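Local coordinates for protein nitroreductase FRM2 (Saccharomyces cerevisiae, PDB 4URP) that reduces nitro compounds such as 4-nitroquinoline N-oxide with NADH as an FMN-dependent nitroreductase, and takes part in the oxidative stress response and in restraining fatty acid metabolism, at residues F96-G101 against T165-L170. Numbering follows the deposited sequence.
Sequences FFTDLG and TVQSQL. Unlike the reference sequence in segment 96-101: L100 (reference Glu).
A classic beta bulge interrupts the antiparallel pairing of the two central strands in this nitroreductase sheet: F96 faces both Q167 and S168. F96 N gives to S168 O (3.1 Å), while F96 O takes the N-H of Q167 at 3.0 Å. Q167, with psi at -52°, makes the kink that fits the extra residue in. Past the bulge T98 N bonds T165 O (3.1 Å) in the carbonyl plane, on a lone pair, and a weak return bond runs from T165 N to T98 O.

With CG anti to the carbonyl carbon (chi1 -60°), the F97 ring runs beside V166, pointing the same way, and brings CE1 to 3.6 Å from V166 CG2. Cutting F97 back to an alanine is likely to leave a gap beside V166 CG2 and cost W164 the ring it meets. On the other face of the sheet, F96 reaches along the strand until CE2 is 3.8 Å from L170 CB, and S168 CB sits at the ring's edge. The Q167 chain bends at chi2 (-76°) and crosses T98 roughly at right angles, its NE2 donating to T98 OG1, although the modelled separation is too short to trust.

The chain then enters helix 100-109, with D99 at its N-cap: OD1 accepts from G101 N at 3.0 Å, and OD2 makes a salt bridge with R54. Helix 117-139 covers F96 and T98 through V128, Q129 and T125, whereas helix 149-155 packs on V166 from the opposite face.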
loop_
_atom_site.group_PDB
_atom_site.type_symbol
_atom_site.label_atom_id
_atom_site.label_comp_id
_atom_site.label_asym_id
_atom_site.label_seq_id
_atom_site.Cartn_x
_atom_site.Cartn_y
_atom_site.Cartn_z
ATOM N N PHE A 96 5.081 -10.306 5.885
ATOM C CA PHE A 96 4.498 -10.272 4.548
ATOM C C PHE A 96 5.522 -10.601 3.473
ATOM O O PHE A 96 6.703 -10.277 3.598
ATOM C CB PHE A 96 3.887 -8.897 4.272
ATOM C CG PHE A 96 2.800 -8.519 5.226
ATOM C CD1 PHE A 96 1.521 -9.007 5.056
ATOM C CD2 PHE A 96 3.054 -7.671 6.288
ATOM C CE1 PHE A 96 0.520 -8.662 5.923
ATOM C CE2 PHE A 96 2.052 -7.322 7.161
ATOM C CZ PHE A 96 0.781 -7.820 6.979
ATOM N N PHE A 97 5.051 -11.244 2.412
ATOM C CA PHE A 97 5.900 -11.624 1.294
ATOM C C PHE A 97 5.326 -11.138 -0.028
ATOM O O PHE A 97 4.241 -10.562 -0.082
ATOM C CB PHE A 97 6.026 -13.147 1.211
ATOM C CG PHE A 97 6.619 -13.786 2.428
ATOM C CD1 PHE A 97 7.988 -13.900 2.563
ATOM C CD2 PHE A 97 5.805 -14.297 3.421
ATOM C CE1 PHE A 97 8.535 -14.498 3.668
ATOM C CE2 PHE A 97 6.348 -14.897 4.532
ATOM C CZ PHE A 97 7.718 -14.998 4.656
ATOM N N THR A 98 6.076 -11.387 -1.095
ATOM C CA THR A 98 5.579 -11.238 -2.454
ATOM C C THR A 98 6.122 -12.373 -3.302
ATOM O O THR A 98 7.327 -12.475 -3.513
ATOM C CB THR A 98 6.011 -9.915 -3.099
ATOM O OG1 THR A 98 7.261 -9.494 -2.543
ATOM C CG2 THR A 98 4.962 -8.840 -2.867
ATOM N N ASP A 99 5.228 -13.226 -3.787
ATOM C CA ASP A 99 5.627 -14.335 -4.642
ATOM C C ASP A 99 6.275 -13.801 -5.910
ATOM O O ASP A 99 5.604 -13.259 -6.784
ATOM C CB ASP A 99 4.419 -15.207 -4.985
ATOM C CG ASP A 99 4.807 -16.607 -5.401
ATOM O OD1 ASP A 99 5.955 -16.806 -5.851
ATOM O OD2 ASP A 99 3.962 -17.517 -5.274
ATOM N N LEU A 100 7.591 -13.960 -6.000
ATOM C CA LEU A 100 8.352 -13.502 -7.155
ATOM C C LEU A 100 8.061 -14.376 -8.368
ATOM O O LEU A 100 8.442 -14.046 -9.487
ATOM C CB LEU A 100 9.851 -13.507 -6.837
ATOM C CG LEU A 100 10.582 -12.169 -6.985
ATOM C CD1 LEU A 100 10.810 -11.822 -8.449
ATOM C CD2 LEU A 100 9.801 -11.067 -6.288
ATOM N N GLY A 101 7.382 -15.494 -8.127
ATOM C CA GLY A 101 6.998 -16.421 -9.176
ATOM C C GLY A 101 6.197 -15.802 -10.307
ATOM O O GLY A 101 6.669 -15.754 -11.442
ATOM N N THR A 165 9.761 -13.345 -1.436
ATOM C CA THR A 165 10.592 -12.217 -1.041
ATOM C C THR A 165 10.053 -11.527 0.203
ATOM O O THR A 165 8.906 -11.099 0.233
ATOM C CB THR A 165 10.678 -11.188 -2.179
ATOM O OG1 THR A 165 11.403 -11.752 -3.278
ATOM C CG2 THR A 165 11.385 -9.928 -1.713
ATOM N N VAL A 166 10.885 -11.427 1.232
ATOM C CA VAL A 166 10.478 -10.803 2.486
ATOM C C VAL A 166 10.342 -9.290 2.353
ATOM O O VAL A 166 11.264 -8.609 1.909
ATOM C CB VAL A 166 11.479 -11.113 3.613
ATOM C CG1 VAL A 166 11.058 -10.427 4.888
ATOM C CG2 VAL A 166 11.592 -12.608 3.820
ATOM N N GLN A 167 9.187 -8.765 2.748
ATOM C CA GLN A 167 8.905 -7.343 2.586
ATOM C C GLN A 167 8.846 -6.592 3.915
ATOM O O GLN A 167 9.506 -5.567 4.087
ATOM C CB GLN A 167 7.589 -7.151 1.823
ATOM C CG GLN A 167 7.561 -7.793 0.447
ATOM C CD GLN A 167 8.340 -7.008 -0.591
ATOM O OE1 GLN A 167 8.958 -5.989 -0.287
ATOM N NE2 GLN A 167 8.311 -7.484 -1.830
ATOM N N SER A 168 8.051 -7.101 4.851
ATOM C CA SER A 168 7.880 -6.435 6.141
ATOM C C SER A 168 7.625 -7.416 7.280
ATOM O O SER A 168 7.366 -8.595 7.055
ATOM C CB SER A 168 6.739 -5.412 6.066
ATOM O OG SER A 168 7.108 -4.300 5.268
ATOM N N GLN A 169 7.716 -6.914 8.507
ATOM C CA GLN A 169 7.422 -7.703 9.697
ATOM C C GLN A 169 6.525 -6.907 10.629
ATOM O O GLN A 169 6.988 -6.029 11.353
ATOM C CB GLN A 169 8.702 -8.079 10.443
ATOM C CG GLN A 169 9.648 -8.971 9.669
ATOM C CD GLN A 169 10.600 -8.185 8.804
ATOM O OE1 GLN A 169 11.197 -7.206 9.249
ATOM N NE2 GLN A 169 10.748 -8.607 7.557
ATOM N N LEU A 170 5.236 -7.214 10.611
ATOM C CA LEU A 170 4.282 -6.519 11.459
ATOM C C LEU A 170 4.240 -7.168 12.832
ATOM O O LEU A 170 3.587 -8.191 13.026
ATOM C CB LEU A 170 2.898 -6.535 10.816
ATOM C CG LEU A 170 1.805 -5.783 11.570
ATOM C CD1 LEU A 170 2.206 -4.337 11.778
ATOM C CD2 LEU A 170 0.506 -5.873 10.795
#